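Side-chain contacts in intimin (Escherichia coli, PDB 1F00), which mediates adhesion of enteropathogenic E. coli to host cells by binding its receptor, Tir, probably through its C-terminal lectin-like domain: residues G113-V118 with Y177-P182; N267-K270 with S274-Y277. One frame throughout, in Å; residues are numbered along the deposited sequence.

Contact 1. Residues G113-V118 with Y177-P182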
loop_
_atom_site.group_PDB
_atom_site.type_symbol
_atom_site.label_atom_id
_atom_site.label_comp_id
_atom_site.label_asym_id
_atom_site.label_seq_id
_atom_site.Cartn_x
_atom_site.Cartn_y
_atom_site.Cartn_z
ATOM N N GLY A 113 -7.887 3.300 -10.028
ATOM C CA GLY A 113 -9.201 3.034 -9.475
ATOM C C GLY A 113 -9.106 1.987 -8.385
ATOM O O GLY A 113 -8.082 1.883 -7.704
ATOM N N LYS A 114 -10.175 1.217 -8.212
ATOM C CA LYS A 114 -10.196 0.158 -7.214
ATOM C C LYS A 114 -9.472 -1.055 -7.789
ATOM O O LYS A 114 -9.250 -1.136 -8.993
ATOM C CB LYS A 114 -11.635 -0.229 -6.872
ATOM C CG LYS A 114 -12.442 0.859 -6.187
ATOM C CD LYS A 114 -13.747 0.275 -5.658
ATOM C CE LYS A 114 -14.515 1.268 -4.799
ATOM N NZ LYS A 114 -15.653 0.590 -4.101
ATOM N N LEU A 115 -9.101 -2.000 -6.931
ATOM C CA LEU A 115 -8.420 -3.205 -7.393
ATOM C C LEU A 115 -9.421 -4.070 -8.150
ATOM O O LEU A 115 -10.505 -4.346 -7.648
ATOM C CB LEU A 115 -7.884 -4.007 -6.202
ATOM C CG LEU A 115 -7.064 -5.231 -6.605
ATOM C CD1 LEU A 115 -5.697 -4.767 -7.100
ATOM C CD2 LEU A 115 -6.905 -6.168 -5.427
ATOM N N PRO A 116 -9.069 -4.520 -9.365
ATOM C CA PRO A 116 -10.001 -5.358 -10.128
ATOM C C PRO A 116 -10.354 -6.624 -9.342
ATOM O O PRO A 116 -9.565 -7.078 -8.510
ATOM C CB PRO A 116 -9.218 -5.675 -11.404
ATOM C CG PRO A 116 -8.328 -4.483 -11.561
ATOM C CD PRO A 116 -7.850 -4.246 -10.146
ATOM N N THR A 117 -11.539 -7.176 -9.598
ATOM C CA THR A 117 -11.984 -8.392 -8.923
ATOM C C THR A 117 -11.737 -9.611 -9.805
ATOM O O THR A 117 -12.113 -10.732 -9.458
ATOM C CB THR A 117 -13.471 -8.327 -8.570
ATOM O OG1 THR A 117 -14.234 -8.106 -9.759
ATOM C CG2 THR A 117 -13.728 -7.202 -7.577
ATOM N N VAL A 118 -11.127 -9.366 -10.964
ATOM C CA VAL A 118 -10.749 -10.416 -11.910
ATOM C C VAL A 118 -9.252 -10.188 -12.073
ATOM O O VAL A 118 -8.821 -9.115 -12.499
ATOM C CB VAL A 118 -11.457 -10.252 -13.270
ATOM C CG1 VAL A 118 -11.034 -11.364 -14.216
ATOM C CG2 VAL A 118 -12.960 -10.287 -13.071
ATOM N N TYR A 177 -3.752 -1.601 3.470
ATOM C CA TYR A 177 -4.785 -1.805 2.463
ATOM C C TYR A 177 -5.078 -3.300 2.378
ATOM O O TYR A 177 -4.158 -4.111 2.266
ATOM C CB TYR A 177 -4.308 -1.296 1.102
ATOM C CG TYR A 177 -5.202 -1.725 -0.040
ATOM C CD1 TYR A 177 -4.881 -2.828 -0.822
ATOM C CD2 TYR A 177 -6.398 -1.055 -0.305
ATOM C CE1 TYR A 177 -5.724 -3.260 -1.839
ATOM C CE2 TYR A 177 -7.253 -1.484 -1.320
ATOM C CZ TYR A 177 -6.908 -2.585 -2.079
ATOM O OH TYR A 177 -7.749 -3.033 -3.074
ATOM N N THR A 178 -6.354 -3.666 2.430
ATOM C CA THR A 178 -6.713 -5.073 2.354
ATOM C C THR A 178 -7.108 -5.466 0.940
ATOM O O THR A 178 -7.950 -4.822 0.306
ATOM C CB THR A 178 -7.885 -5.405 3.287
ATOM O OG1 THR A 178 -9.074 -4.771 2.800
ATOM C CG2 THR A 178 -7.602 -4.907 4.677
ATOM N N ILE A 179 -6.480 -6.525 0.450
ATOM C CA ILE A 179 -6.756 -7.050 -0.877
ATOM C C ILE A 179 -7.895 -8.047 -0.715
ATOM O O ILE A 179 -7.753 -9.057 -0.020
ATOM C CB ILE A 179 -5.514 -7.778 -1.458
ATOM C CG1 ILE A 179 -4.418 -6.757 -1.783
ATOM C CG2 ILE A 179 -5.894 -8.562 -2.702
ATOM C CD1 ILE A 179 -3.119 -7.377 -2.235
ATOM N N ALA A 180 -9.029 -7.748 -1.338
ATOM C CA ALA A 180 -10.193 -8.621 -1.259
ATOM C C ALA A 180 -10.006 -9.833 -2.156
ATOM O O ALA A 180 -9.282 -9.776 -3.149
ATOM C CB ALA A 180 -11.453 -7.858 -1.668
ATOM N N THR A 181 -10.665 -10.931 -1.796
ATOM C CA THR A 181 -10.582 -12.163 -2.565
ATOM C C THR A 181 -11.219 -11.916 -3.928
ATOM O O THR A 181 -12.336 -11.416 -4.018
ATOM C CB THR A 181 -11.329 -13.306 -1.857
ATOM O OG1 THR A 181 -10.767 -13.500 -0.553
ATOM C CG2 THR A 181 -11.207 -14.601 -2.648
ATOM N N PRO A 182 -10.505 -12.256 -5.008
ATOM C CA PRO A 182 -11.013 -12.061 -6.370
ATOM C C PRO A 182 -12.034 -13.113 -6.770
ATOM O O PRO A 182 -12.048 -14.211 -6.216
ATOM C CB PRO A 182 -9.753 -12.145 -7.217
ATOM C CG PRO A 182 -8.943 -13.178 -6.485
ATOM C CD PRO A 182 -9.121 -12.766 -5.027
HETATM O O HOH W 1 -9.627 -1.492 -3.997
HETATM O O HOH W 2 -10.171 -8.530 -5.668
#
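The hydroxyl of Tyr-177 reaches Leu-115 in two ways. Its OH lies 2.6 Å from water 1, and this water accepts a bond from Leu-115 N at 3.0 Å. The water sits at the edge of the phenol ring, in its plane. The same OH also lies 3.3 Å from Leu-115 CB, which comes up to the edge of the ring and not over a face. The bridged N-H and the CB contact both join this hydroxyl to Leu-115, one through water and the other directly.

The apolar part of the contact lies further out on Leu-115. Its CG stands anti to the backbone N (chi1 -176°), which carries the isobutyl group across to the other segment. There CD2 touches Ile-179 CG2 at 3.8 Å. This is methyl on methyl, and the two side chains are set at a slant to each other.

A second water joins backbone to backbone. Water 2 donates to Ala-180 O at 2.9 Å and to Pro-116 O at 3.2 Å. The latter oxygen also accepts a bond from Trp-119 NE1. At the far end the chains draw close, with CA of Thr-117 and CA of Pro-182 4.6 Å apart. Here the carbonyl Thr-117 O packs against the proline, 3.5 Å from Pro-182 CB.

Residues 177-179 form the end of an outer strand of an Ig-like domain and pair with strand 163-169. Beyond them the chain leads on to strand 184-190, which pairs with the last strand, 276-281, of the lectin-like fold. Trp-119 lies against both Ile-179 and Pro-182. Thr-117 makes a backbone bond with Asn-183, just where strands 118-120 and 184-190 begin to run parallel, and the indole of Trp-224 in helix 214-224 bonds to Val-118 O.

Contact 2. Residues N267-K270 with S274-Y277; sequences NNIK and SNAY
This is a small surface contact across a short connection in the C-type lectin-like domain, between Ile-269 near the end of strand 263-270 and Asn-275 just before strand 276-281. Only 114 Å² is buried, and no residue that touches is fully buried. The nearest alpha carbons, those of Ile-269 and Asn-275, are 7.3 Å apart.

The touch is carried by the branch methyl of the isoleucine. Ile-269 CG2 meets Asn-275 CB at 3.5 Å. The same methyl lies 3.9 Å from Asn-275 CG, so it rests against the root of the asparagine side chain and the start of its amide. CG1 of Ile-269 stands anti to the carbonyl carbon (chi1 -55°), which leaves CG2 anti to the backbone N and directed across the gap. The two side chains meet at an angle and do not lie alongside each other.

In the C-type lectin fold the last strand returns to pair with the first. Here strand 276-281 runs antiparallel to strand 184-190, while strand 263-270 is the edge of a separate antiparallel sheet with strands 254-259 and 240-242. The contact spans the turn between these two sheets. Trp-242 lies against Ile-269, Asn-275 and Ala-276, and so backs both sides of the turn.

The carbonyl Lys-270 O lies close to the end of the Asn-275 amide, 3.9 Å from Asn-275 CG. The long side chain of Lys-270 leads away from Asn-275 and bends at the last torsion (chi4 -49°). Its ammonium group, NZ, hydrogen-bonds to Ser-272 OG within the turn.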
loop_
_atom_site.group_PDB
_atom_site.type_symbol
_atom_site.label_atom_id
_atom_site.label_comp_id
_atom_site.label_asym_id
_atom_site.label_seq_id
_atom_site.Cartn_x
_atom_site.Cartn_y
_atom_site.Cartn_z
ATOM N N ASN A 267 -12.087 -16.722 -34.954
ATOM C CA ASN A 267 -12.999 -17.859 -34.979
ATOM C C ASN A 267 -12.554 -18.866 -36.047
ATOM O O ASN A 267 -11.617 -18.605 -36.811
ATOM C CB ASN A 267 -14.418 -17.382 -35.296
ATOM C CG ASN A 267 -14.841 -16.198 -34.447
ATOM O OD1 ASN A 267 -14.980 -16.306 -33.229
ATOM N ND2 ASN A 267 -15.046 -15.052 -35.093
ATOM N N ASN A 268 -13.229 -20.014 -36.085
ATOM C CA ASN A 268 -12.945 -21.055 -37.068
ATOM C C ASN A 268 -11.513 -21.571 -37.033
ATOM O O ASN A 268 -10.953 -21.938 -38.068
ATOM C CB ASN A 268 -13.250 -20.536 -38.476
ATOM C CG ASN A 268 -14.687 -20.091 -38.633
ATOM O OD1 ASN A 268 -14.954 -18.965 -39.055
ATOM N ND2 ASN A 268 -15.622 -20.972 -38.303
ATOM N N ILE A 269 -10.917 -21.591 -35.846
ATOM C CA ILE A 269 -9.553 -22.084 -35.698
ATOM C C ILE A 269 -9.614 -23.604 -35.516
ATOM O O ILE A 269 -10.338 -24.098 -34.655
ATOM C CB ILE A 269 -8.872 -21.425 -34.478
ATOM C CG1 ILE A 269 -8.953 -19.901 -34.609
ATOM C CG2 ILE A 269 -7.413 -21.854 -34.388
ATOM C CD1 ILE A 269 -8.210 -19.348 -35.821
ATOM N N LYS A 270 -8.870 -24.345 -36.335
ATOM C CA LYS A 270 -8.876 -25.809 -36.257
ATOM C C LYS A 270 -8.478 -26.256 -34.853
ATOM O O LYS A 270 -7.377 -25.964 -34.392
ATOM C CB LYS A 270 -7.915 -26.401 -37.293
ATOM C CG LYS A 270 -8.196 -27.855 -37.622
ATOM C CD LYS A 270 -7.297 -28.360 -38.744
ATOM C CE LYS A 270 -7.864 -29.634 -39.357
ATOM N NZ LYS A 270 -8.228 -30.624 -38.302
ATOM N N SER A 274 -2.291 -27.450 -32.579
ATOM C CA SER A 274 -1.808 -26.624 -31.471
ATOM C C SER A 274 -1.721 -25.173 -31.951
ATOM O O SER A 274 -0.636 -24.612 -32.139
ATOM C CB SER A 274 -0.443 -27.132 -30.996
ATOM O OG SER A 274 0.445 -27.291 -32.086
ATOM N N ASN A 275 -2.896 -24.580 -32.133
ATOM C CA ASN A 275 -3.057 -23.220 -32.628
ATOM C C ASN A 275 -3.154 -22.136 -31.555
ATOM O O ASN A 275 -3.140 -20.949 -31.871
ATOM C CB ASN A 275 -4.304 -23.162 -33.518
ATOM C CG ASN A 275 -4.096 -23.840 -34.863
ATOM O OD1 ASN A 275 -5.026 -24.412 -35.443
ATOM N ND2 ASN A 275 -2.871 -23.763 -35.373
ATOM N N ALA A 276 -3.248 -22.528 -30.290
ATOM C CA ALA A 276 -3.358 -21.531 -29.235
ATOM C C ALA A 276 -2.826 -22.008 -27.898
ATOM O O ALA A 276 -2.520 -23.185 -27.727
ATOM C CB ALA A 276 -4.818 -21.098 -29.089
ATOM N N TYR A 277 -2.708 -21.072 -26.960
ATOM C CA TYR A 277 -2.232 -21.376 -25.620
ATOM C C TYR A 277 -3.409 -21.748 -24.735
ATOM O O TYR A 277 -4.546 -21.364 -25.011
ATOM C CB TYR A 277 -1.523 -20.166 -25.014
ATOM C CG TYR A 277 -0.228 -19.833 -25.696
ATOM C CD1 TYR A 277 -0.165 -18.849 -26.682
ATOM C CD2 TYR A 277 0.939 -20.534 -25.384
ATOM C CE1 TYR A 277 1.033 -18.570 -27.342
ATOM C CE2 TYR A 277 2.139 -20.268 -26.041
ATOM C CZ TYR A 277 2.177 -19.286 -27.016
ATOM O OH TYR A 277 3.360 -19.027 -27.667
#

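In the fold
From the N terminus the chain first runs through an Ig-like domain that takes no part in either contact. Contact 1 opens in the second Ig-like domain, after strand 112-113. It closes a long loop of 58 residues, about half of them strand, when strand 173-179 ends and the chain leads on to strand 184-190. Contact 2 follows later and closes a short turn, with three residues between its segments. The two are in series and neither nest nor cross. Their centres lie about 32 Å apart. Contact 1 packs the loop after strand 112-113 on the end of strand 173-179, where strands 118-120 and 184-190 come together, and contact 2 joins two sheets within the lectin-like domain.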